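Local structure of methylxanthine N3-demethylase NdmB (Pseudomonas putida, 6ICL) at residues M245-N259 with I262-T276. The protein removes the N3-methyl group from theobromine and other methylxanthines as a Rieske non-heme iron oxygenase, releasing formaldehyde in bacterial caffeine degradation. Numbering follows the deposited sequence.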
ATOM      1  N   MET A 245      35.980  26.759 -17.079  1.00 76.41           N
ATOM      2  CA  MET A 245      36.243  27.452 -15.828  1.00 69.36           C
ATOM      3  C   MET A 245      35.474  28.774 -15.743  1.00 69.17           C
ATOM      4  O   MET A 245      35.123  29.394 -16.755  1.00 66.61           O
ATOM      5  CB  MET A 245      37.746  27.690 -15.672  1.00 71.52           C
ATOM      6  CG  MET A 245      38.377  26.986 -14.477  1.00 76.28           C
ATOM      7  SD  MET A 245      38.141  25.194 -14.501  1.00 91.78           S
ATOM      8  CE  MET A 245      38.992  24.756 -16.019  1.00 83.36           C
ATOM      9  N   GLY A 246      35.213  29.201 -14.506  1.00 59.17           N
ATOM     10  CA  GLY A 246      34.432  30.404 -14.288  1.00 55.86           C
ATOM     11  C   GLY A 246      34.617  30.953 -12.891  1.00 55.61           C
ATOM     12  O   GLY A 246      35.279  30.355 -12.041  1.00 55.76           O
ATOM     13  N   ASP A 247      34.039  32.129 -12.673  1.00 51.84           N
ATOM     14  CA  ASP A 247      33.992  32.736 -11.351  1.00 55.11           C
ATOM     15  C   ASP A 247      32.631  32.487 -10.719  1.00 49.81           C
ATOM     16  O   ASP A 247      31.626  32.353 -11.416  1.00 46.34           O
ATOM     17  CB  ASP A 247      34.237  34.245 -11.408  1.00 53.32           C
ATOM     18  CG  ASP A 247      35.702  34.594 -11.608  1.00 61.21           C
ATOM     19  OD1 ASP A 247      36.567  33.877 -11.060  1.00 66.87           O
ATOM     20  OD2 ASP A 247      35.979  35.586 -12.311  1.00 68.93           O
ATOM     21  N   PHE A 248      32.612  32.486  -9.387  1.00 46.09           N
ATOM     22  CA  PHE A 248      31.421  32.230  -8.584  1.00 42.96           C
ATOM     23  C   PHE A 248      31.213  33.426  -7.665  1.00 44.14           C
ATOM     24  O   PHE A 248      31.977  33.631  -6.715  1.00 46.02           O
ATOM     25  CB  PHE A 248      31.574  30.929  -7.799  1.00 42.01           C
ATOM     26  CG  PHE A 248      31.844  29.731  -8.675  1.00 49.93           C
ATOM     27  CD1 PHE A 248      33.149  29.383  -9.025  1.00 52.52           C
ATOM     28  CD2 PHE A 248      30.796  28.967  -9.166  1.00 44.40           C
ATOM     29  CE1 PHE A 248      33.398  28.295  -9.849  1.00 55.66           C
ATOM     30  CE2 PHE A 248      31.034  27.880  -9.989  1.00 46.32           C
ATOM     31  CZ  PHE A 248      32.332  27.538 -10.331  1.00 52.32           C
ATOM     32  N   THR A 249      30.189  34.214  -7.950  1.00 39.18           N
ATOM     33  CA  THR A 249      29.916  35.444  -7.227  1.00 40.49           C
ATOM     34  C   THR A 249      28.618  35.271  -6.451  1.00 39.69           C
ATOM     35  O   THR A 249      27.551  35.103  -7.052  1.00 38.38           O
ATOM     36  CB  THR A 249      29.825  36.618  -8.204  1.00 43.49           C
ATOM     37  OG1 THR A 249      30.987  36.622  -9.047  1.00 43.05           O
ATOM     38  CG2 THR A 249      29.741  37.921  -7.460  1.00 44.24           C
ATOM     39  N   TYR A 250      28.705  35.334  -5.125  1.00 44.13           N
ATOM     40  CA  TYR A 250      27.576  35.072  -4.244  1.00 39.87           C
ATOM     41  C   TYR A 250      27.064  36.363  -3.635  1.00 45.17           C
ATOM     42  O   TYR A 250      27.831  37.114  -3.024  1.00 40.58           O
ATOM     43  CB  TYR A 250      27.952  34.119  -3.113  1.00 39.54           C
ATOM     44  CG  TYR A 250      28.335  32.731  -3.558  1.00 40.51           C
ATOM     45  CD1 TYR A 250      29.599  32.479  -4.069  1.00 38.78           C
ATOM     46  CD2 TYR A 250      27.447  31.659  -3.419  1.00 39.06           C
ATOM     47  CE1 TYR A 250      29.980  31.228  -4.449  1.00 42.67           C
ATOM     48  CE2 TYR A 250      27.811  30.387  -3.812  1.00 37.11           C
ATOM     49  CZ  TYR A 250      29.093  30.178  -4.329  1.00 41.94           C
ATOM     50  OH  TYR A 250      29.509  28.934  -4.744  1.00 41.37           O
ATOM     51  N   ARG A 251      25.761  36.595  -3.776  1.00 38.69           N
ATOM     52  CA  ARG A 251      25.038  37.569  -2.976  1.00 37.96           C
ATOM     53  C   ARG A 251      23.940  36.813  -2.253  1.00 42.13           C
ATOM     54  O   ARG A 251      23.086  36.188  -2.893  1.00 40.31           O
ATOM     55  CB  ARG A 251      24.465  38.693  -3.839  1.00 42.44           C
ATOM     56  CG  ARG A 251      25.543  39.566  -4.498  1.00 44.75           C
ATOM     57  CD  ARG A 251      24.901  40.708  -5.280  1.00 41.49           C
ATOM     58  NE  ARG A 251      23.975  41.488  -4.454  1.00 44.76           N
ATOM     59  CZ  ARG A 251      23.338  42.567  -4.894  1.00 42.53           C
ATOM     60  NH1 ARG A 251      23.539  42.971  -6.141  1.00 45.31           N
ATOM     61  NH2 ARG A 251      22.517  43.249  -4.101  1.00 42.71           N
ATOM     62  N   CYS A 252      23.969  36.859  -0.925  1.00 41.32           N
ATOM     63  CA  CYS A 252      23.214  35.936  -0.083  1.00 36.64           C
ATOM     64  C   CYS A 252      22.383  36.737   0.900  1.00 43.13           C
ATOM     65  O   CYS A 252      22.875  37.027   1.996  1.00 40.64           O
ATOM     66  CB  CYS A 252      24.167  34.992   0.657  1.00 34.49           C
ATOM     67  SG  CYS A 252      25.083  33.874  -0.402  1.00 39.72           S
ATOM     68  N   THR A 253      21.140  37.072   0.539  1.00 36.13           N
ATOM     69  CA  THR A 253      20.311  37.780   1.500  1.00 37.21           C
ATOM     70  C   THR A 253      20.073  36.893   2.709  1.00 41.16           C
ATOM     71  O   THR A 253      19.697  35.720   2.571  1.00 36.90           O
ATOM     72  CB  THR A 253      18.971  38.197   0.897  1.00 39.30           C
ATOM     73  OG1 THR A 253      19.176  38.873  -0.343  1.00 40.08           O
ATOM     74  CG2 THR A 253      18.259  39.122   1.828  1.00 35.39           C
ATOM     75  N   MET A 254      20.309  37.448   3.892  1.00 39.00           N
ATOM     76  CA  MET A 254      20.054  36.733   5.131  1.00 37.40           C
ATOM     77  C   MET A 254      18.549  36.616   5.395  1.00 39.92           C
ATOM     78  O   MET A 254      17.778  37.516   5.049  1.00 40.95           O
ATOM     79  CB  MET A 254      20.750  37.441   6.283  1.00 38.79           C
ATOM     80  CG  MET A 254      22.271  37.481   6.120  1.00 40.40           C
ATOM     81  SD  MET A 254      23.047  35.872   6.383  1.00 40.60           S
ATOM     82  CE  MET A 254      22.807  35.721   8.155  1.00 37.17           C
ATOM     83  N   PRO A 255      18.121  35.523   6.049  1.00 36.31           N
ATOM     84  CA  PRO A 255      18.953  34.485   6.653  1.00 34.58           C
ATOM     85  C   PRO A 255      19.200  33.270   5.789  1.00 34.73           C
ATOM     86  O   PRO A 255      20.029  32.476   6.187  1.00 36.52           O
ATOM     87  CB  PRO A 255      18.159  34.082   7.896  1.00 33.34           C
ATOM     88  CG  PRO A 255      16.830  34.863   7.826  1.00 36.22           C
ATOM     89  CD  PRO A 255      16.711  35.349   6.424  1.00 38.48           C
ATOM     90  N   TYR A 256      18.565  33.136   4.612  1.00 36.62           N
ATOM     91  CA  TYR A 256      18.576  31.819   3.974  1.00 35.06           C
ATOM     92  C   TYR A 256      18.629  31.840   2.450  1.00 37.90           C
ATOM     93  O   TYR A 256      18.267  30.830   1.830  1.00 33.05           O
ATOM     94  CB  TYR A 256      17.315  31.024   4.369  1.00 35.59           C
ATOM     95  CG  TYR A 256      17.135  30.747   5.845  1.00 35.29           C
ATOM     96  CD1 TYR A 256      18.108  30.054   6.571  1.00 33.50           C
ATOM     97  CD2 TYR A 256      15.978  31.135   6.506  1.00 31.21           C
ATOM     98  CE1 TYR A 256      17.946  29.780   7.918  1.00 30.98           C
ATOM     99  CE2 TYR A 256      15.809  30.855   7.857  1.00 34.33           C
ATOM    100  CZ  TYR A 256      16.799  30.172   8.552  1.00 37.31           C
ATOM    101  OH  TYR A 256      16.645  29.885   9.895  1.00 36.50           O
ATOM    102  N   SER A 257      19.055  32.924   1.814  1.00 32.01           N
ATOM    103  CA  SER A 257      19.063  32.963   0.365  1.00 37.69           C
ATOM    104  C   SER A 257      20.481  32.915  -0.186  1.00 37.93           C
ATOM    105  O   SER A 257      21.451  33.323   0.471  1.00 38.59           O
ATOM    106  CB  SER A 257      18.352  34.212  -0.151  1.00 35.16           C
ATOM    107  OG  SER A 257      17.062  34.284   0.421  1.00 34.44           O
ATOM    108  N   VAL A 258      20.589  32.411  -1.413  1.00 34.77           N
ATOM    109  CA  VAL A 258      21.851  32.373  -2.156  1.00 32.68           C
ATOM    110  C   VAL A 258      21.559  32.739  -3.601  1.00 38.02           C
ATOM    111  O   VAL A 258      20.770  32.062  -4.268  1.00 38.80           O
ATOM    112  CB  VAL A 258      22.548  30.999  -2.122  1.00 38.57           C
ATOM    113  CG1 VAL A 258      23.860  31.062  -2.952  1.00 34.78           C
ATOM    114  CG2 VAL A 258      22.835  30.564  -0.712  1.00 34.45           C
ATOM    115  N   ASN A 259      22.208  33.787  -4.097  1.00 39.45           N
ATOM    116  CA  ASN A 259      22.235  34.084  -5.520  1.00 35.91           C
ATOM    117  C   ASN A 259      23.655  33.814  -6.005  1.00 42.72           C
ATOM    118  O   ASN A 259      24.591  34.532  -5.625  1.00 38.19           O
ATOM    119  CB  ASN A 259      21.806  35.530  -5.787  1.00 38.94           C
ATOM    120  CG  ASN A 259      21.723  35.845  -7.266  1.00 43.12           C
ATOM    121  OD1 ASN A 259      20.658  35.708  -7.891  1.00 44.32           O
ATOM    122  ND2 ASN A 259      22.849  36.257  -7.848  1.00 42.27           N
ATOM    123  N   ILE A 262      27.493  32.549 -11.962  1.00 44.98           N
ATOM    124  CA  ILE A 262      28.641  31.889 -12.569  1.00 44.67           C
ATOM    125  C   ILE A 262      28.960  32.629 -13.860  1.00 51.67           C
ATOM    126  O   ILE A 262      28.121  32.701 -14.765  1.00 52.06           O
ATOM    127  CB  ILE A 262      28.386  30.404 -12.844  1.00 45.31           C
ATOM    128  CG1 ILE A 262      27.933  29.678 -11.566  1.00 45.72           C
ATOM    129  CG2 ILE A 262      29.644  29.771 -13.416  1.00 44.00           C
ATOM    130  CD1 ILE A 262      27.956  28.169 -11.699  1.00 43.73           C
ATOM    131  N   LYS A 263      30.159  33.199 -13.937  1.00 51.66           N
ATOM    132  CA  LYS A 263      30.641  33.881 -15.137  1.00 54.89           C
ATOM    133  C   LYS A 263      31.774  33.056 -15.732  1.00 52.05           C
ATOM    134  O   LYS A 263      32.783  32.821 -15.068  1.00 52.97           O
ATOM    135  CB  LYS A 263      31.100  35.300 -14.806  1.00 57.49           C
ATOM    136  CG  LYS A 263      31.481  36.146 -16.018  1.00 66.50           C
ATOM    137  CD  LYS A 263      31.954  37.513 -15.563  1.00 79.91           C
ATOM    138  CE  LYS A 263      32.632  38.284 -16.685  1.00 96.67           C
ATOM    139  NZ  LYS A 263      33.305  39.508 -16.158  1.00101.37           N
ATOM    140  N   LEU A 264      31.593  32.582 -16.960  1.00 57.24           N
ATOM    141  CA  LEU A 264      32.632  31.788 -17.600  1.00 63.48           C
ATOM    142  C   LEU A 264      33.835  32.662 -17.953  1.00 65.76           C
ATOM    143  O   LEU A 264      33.686  33.833 -18.318  1.00 60.20           O
ATOM    144  CB  LEU A 264      32.096  31.112 -18.864  1.00 69.77           C
ATOM    145  CG  LEU A 264      31.184  29.891 -18.713  1.00 68.83           C
ATOM    146  CD1 LEU A 264      31.745  28.913 -17.684  1.00 65.69           C
ATOM    147  CD2 LEU A 264      29.758  30.301 -18.361  1.00 68.98           C
ATOM    148  N   TRP A 265      35.031  32.083 -17.826  1.00 62.13           N
ATOM    149  CA  TRP A 265      36.255  32.791 -18.187  1.00 63.43           C
ATOM    150  C   TRP A 265      36.355  32.962 -19.695  1.00 68.32           C
ATOM    151  O   TRP A 265      36.428  34.086 -20.205  1.00 67.86           O
ATOM    152  CB  TRP A 265      37.468  32.036 -17.655  1.00 57.44           C
ATOM    153  CG  TRP A 265      37.622  32.122 -16.183  1.00 55.26           C
ATOM    154  CD1 TRP A 265      36.891  32.889 -15.323  1.00 53.90           C
ATOM    155  CD2 TRP A 265      38.574  31.412 -15.384  1.00 56.69           C
ATOM    156  NE1 TRP A 265      37.333  32.700 -14.027  1.00 53.01           N
ATOM    157  CE2 TRP A 265      38.366  31.800 -14.041  1.00 57.01           C
ATOM    158  CE3 TRP A 265      39.594  30.495 -15.675  1.00 56.78           C
ATOM    159  CZ2 TRP A 265      39.140  31.299 -12.990  1.00 58.29           C
ATOM    160  CZ3 TRP A 265      40.353  29.987 -14.630  1.00 57.70           C
ATOM    161  CH2 TRP A 265      40.123  30.393 -13.302  1.00 60.83           C
ATOM    162  N   LYS A 266      36.374  31.846 -20.419  1.00 69.69           N
ATOM    163  CA  LYS A 266      36.305  31.873 -21.873  1.00 72.56           C
ATOM    164  C   LYS A 266      34.899  32.289 -22.270  1.00 75.58           C
ATOM    165  O   LYS A 266      33.957  31.512 -22.080  1.00 83.25           O
ATOM    166  CB  LYS A 266      36.652  30.503 -22.450  1.00 79.08           C
ATOM    167  CG  LYS A 266      38.056  30.008 -22.103  1.00 83.38           C
ATOM    168  CD  LYS A 266      38.598  29.060 -23.176  1.00 85.46           C
ATOM    169  CE  LYS A 266      40.065  28.734 -22.934  1.00 82.64           C
ATOM    170  NZ  LYS A 266      40.670  28.084 -24.125  1.00 87.44           N
ATOM    171  N   ASP A 267      34.768  33.510 -22.806  1.00 74.54           N
ATOM    172  CA  ASP A 267      33.500  34.168 -23.126  1.00 71.52           C
ATOM    173  C   ASP A 267      33.010  34.885 -21.871  1.00 74.05           C
ATOM    174  O   ASP A 267      33.606  34.728 -20.804  1.00 77.45           O
ATOM    175  CB  ASP A 267      32.490  33.157 -23.697  1.00 75.55           C
ATOM    176  CG  ASP A 267      31.067  33.647 -23.676  1.00 80.70           C
ATOM    177  OD1 ASP A 267      30.845  34.876 -23.798  1.00 84.09           O
ATOM    178  OD2 ASP A 267      30.166  32.789 -23.539  1.00 82.47           O
ATOM    179  N   ASP A 268      31.982  35.727 -21.977  1.00 67.45           N
ATOM    180  CA  ASP A 268      31.412  36.378 -20.806  1.00 73.82           C
ATOM    181  C   ASP A 268      30.041  35.828 -20.442  1.00 66.83           C
ATOM    182  O   ASP A 268      29.256  36.527 -19.800  1.00 64.56           O
ATOM    183  CB  ASP A 268      31.322  37.890 -21.017  1.00 75.38           C
ATOM    184  CG  ASP A 268      32.662  38.574 -20.884  1.00 81.59           C
ATOM    185  OD1 ASP A 268      33.373  38.324 -19.874  1.00 76.71           O
ATOM    186  OD2 ASP A 268      33.001  39.353 -21.805  1.00 83.02           O
ATOM    187  N   SER A 269      29.735  34.593 -20.838  1.00 65.20           N
ATOM    188  CA  SER A 269      28.410  34.038 -20.586  1.00 67.66           C
ATOM    189  C   SER A 269      28.199  33.800 -19.095  1.00 64.00           C
ATOM    190  O   SER A 269      29.100  33.341 -18.384  1.00 64.14           O
ATOM    191  CB  SER A 269      28.211  32.735 -21.360  1.00 66.53           C
ATOM    192  OG  SER A 269      29.249  31.814 -21.077  1.00 71.19           O
ATOM    193  N   ARG A 270      26.998  34.125 -18.625  1.00 57.40           N
ATOM    194  CA  ARG A 270      26.648  33.989 -17.223  1.00 55.63           C
ATOM    195  C   ARG A 270      25.511  32.992 -17.034  1.00 57.76           C
ATOM    196  O   ARG A 270      24.683  32.783 -17.928  1.00 52.59           O
ATOM    197  CB  ARG A 270      26.258  35.325 -16.636  1.00 53.30           C
ATOM    198  CG  ARG A 270      27.411  36.274 -16.534  1.00 60.53           C
ATOM    199  CD  ARG A 270      26.943  37.565 -15.920  1.00 59.31           C
ATOM    200  NE  ARG A 270      25.617  37.878 -16.410  1.00 61.65           N
ATOM    201  CZ  ARG A 270      24.591  38.187 -15.633  1.00 59.22           C
ATOM    202  NH1 ARG A 270      24.751  38.250 -14.323  1.00 53.33           N
ATOM    203  NH2 ARG A 270      23.415  38.453 -16.177  1.00 77.15           N
ATOM    204  N   PHE A 271      25.490  32.387 -15.847  1.00 50.16           N
ATOM    205  CA  PHE A 271      24.480  31.429 -15.427  1.00 49.04           C
ATOM    206  C   PHE A 271      24.174  31.749 -13.974  1.00 46.12           C
ATOM    207  O   PHE A 271      25.103  31.858 -13.174  1.00 46.21           O
ATOM    208  CB  PHE A 271      25.025  30.001 -15.598  1.00 45.74           C
ATOM    209  CG  PHE A 271      24.058  28.919 -15.259  1.00 49.94           C
ATOM    210  CD1 PHE A 271      23.188  28.427 -16.218  1.00 48.18           C
ATOM    211  CD2 PHE A 271      24.046  28.347 -13.983  1.00 48.11           C
ATOM    212  CE1 PHE A 271      22.294  27.386 -15.912  1.00 48.89           C
ATOM    213  CE2 PHE A 271      23.155  27.318 -13.662  1.00 47.53           C
ATOM    214  CZ  PHE A 271      22.278  26.834 -14.635  1.00 48.38           C
ATOM    215  N   VAL A 272      22.901  31.946 -13.630  1.00 38.94           N
ATOM    216  CA  VAL A 272      22.504  32.225 -12.250  1.00 39.17           C
ATOM    217  C   VAL A 272      21.769  31.015 -11.665  1.00 41.89           C
ATOM    218  O   VAL A 272      20.783  30.535 -12.240  1.00 35.12           O
ATOM    219  CB  VAL A 272      21.621  33.476 -12.152  1.00 39.49           C
ATOM    220  CG1 VAL A 272      21.174  33.671 -10.701  1.00 35.14           C
ATOM    221  CG2 VAL A 272      22.374  34.703 -12.650  1.00 39.74           C
ATOM    222  N   LEU A 273      22.259  30.525 -10.528  1.00 38.32           N
ATOM    223  CA  LEU A 273      21.571  29.522  -9.727  1.00 37.80           C
ATOM    224  C   LEU A 273      21.224  30.173  -8.398  1.00 39.70           C
ATOM    225  O   LEU A 273      22.098  30.734  -7.721  1.00 39.53           O
ATOM    226  CB  LEU A 273      22.419  28.259  -9.528  1.00 36.35           C
ATOM    227  CG  LEU A 273      21.709  27.056  -8.863  1.00 43.05           C
ATOM    228  CD1 LEU A 273      20.467  26.596  -9.655  1.00 36.43           C
ATOM    229  CD2 LEU A 273      22.655  25.873  -8.626  1.00 44.07           C
ATOM    230  N   TRP A 274      19.948  30.147  -8.060  1.00 34.83           N
ATOM    231  CA  TRP A 274      19.425  30.804  -6.881  1.00 37.20           C
ATOM    232  C   TRP A 274      18.600  29.814  -6.074  1.00 40.39           C
ATOM    233  O   TRP A 274      17.884  28.972  -6.632  1.00 35.14           O
ATOM    234  CB  TRP A 274      18.585  32.011  -7.305  1.00 32.93           C
ATOM    235  CG  TRP A 274      17.900  32.841  -6.232  1.00 34.65           C
ATOM    236  CD1 TRP A 274      18.331  34.043  -5.715  1.00 37.05           C
ATOM    237  CD2 TRP A 274      16.630  32.580  -5.619  1.00 34.64           C
ATOM    238  NE1 TRP A 274      17.410  34.530  -4.815  1.00 36.48           N
ATOM    239  CE2 TRP A 274      16.355  33.657  -4.740  1.00 37.74           C
ATOM    240  CE3 TRP A 274      15.683  31.545  -5.742  1.00 33.34           C
ATOM    241  CZ2 TRP A 274      15.172  33.728  -3.975  1.00 35.77           C
ATOM    242  CZ3 TRP A 274      14.509  31.620  -4.994  1.00 31.75           C
ATOM    243  CH2 TRP A 274      14.264  32.693  -4.113  1.00 33.45           C
ATOM    244  N   THR A 275      18.687  29.936  -4.758  1.00 36.81           N
ATOM    245  CA  THR A 275      17.870  29.135  -3.871  1.00 34.87           C
ATOM    246  C   THR A 275      17.613  29.942  -2.616  1.00 36.93           C
ATOM    247  O   THR A 275      18.435  30.777  -2.226  1.00 34.83           O
ATOM    248  CB  THR A 275      18.546  27.795  -3.527  1.00 38.52           C
ATOM    249  OG1 THR A 275      18.642  27.004  -4.718  1.00 46.73           O
ATOM    250  CG2 THR A 275      17.735  27.011  -2.490  1.00 37.95           C
ATOM    251  N   THR A 276      16.448  29.711  -2.014  1.00 31.34           N
ATOM    252  CA  THR A 276      16.139  30.192  -0.684  1.00 31.83           C
ATOM    253  C   THR A 276      15.477  29.056   0.080  1.00 36.51           C
ATOM    254  O   THR A 276      14.603  28.361  -0.458  1.00 32.56           O
ATOM    255  CB  THR A 276      15.231  31.429  -0.741  1.00 35.50           C
ATOM    256  OG1 THR A 276      15.945  32.503  -1.366  1.00 34.61           O
ATOM    257  CG2 THR A 276      14.838  31.875   0.653  1.00 30.00           C
TER
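Asp247 and Lys263 form an antiparallel hydrogen-bonded pair, Asp247 N reaching Lys263 O at 2.8 Å and Lys263 N returning to Asp247 O at 3.0 Å, and beyond it Trp265 N gives an almost straight bond to Met245 O (2.9 Å, 177° at the hydrogen). At the other end Val258 and Thr275 exchange N-H and carbonyl in the same manner.

Aromatic and apolar contacts gather near the first pair. One face of the Trp265 indole lies over the backbone where strand 246-253 begins: Gly246 CA sits 3.8 Å from the centroid of the five-membered ring in a CH-pi contact, while Met245 CG covers the six-membered ring. With CG anti to its carbonyl carbon (chi1 -72°), Trp265 also brings NE1 to Asp247 OD1 in a weak bond of 3.3 Å at the indole edge, the carboxylate turned 71° from the ring plane. Phe248 and Ile262 run side by side in a non-hydrogen-bonded pair, and Ile262 CD1 meets Phe248 CE2 at 3.5 Å. A serine in place of Ile262 would probably leave the CD2-CE2 side of the Phe248 ring without its aliphatic neighbour and open a gap beside that ring.

Polar side chains meet at the far end. The hydroxyls of Ser257 OG and Thr276 OG1 share a hydrogen bond of 2.8 Å. Asn259 OD1 approaches the Trp274 edge near CD1 and touches Val272 CG1, but OD1 accepts its hydrogen bond from Ser164 N, while Trp274 NE1 donates to Tyr162 O.

Helix 185-192 packs against Val258 and Thr275. Strands 246-253, 257-264 and 270-281 thus form a meander of two consecutive beta hairpins within the antiparallel sheet of the catalytic domain of this Rieske oxygenase.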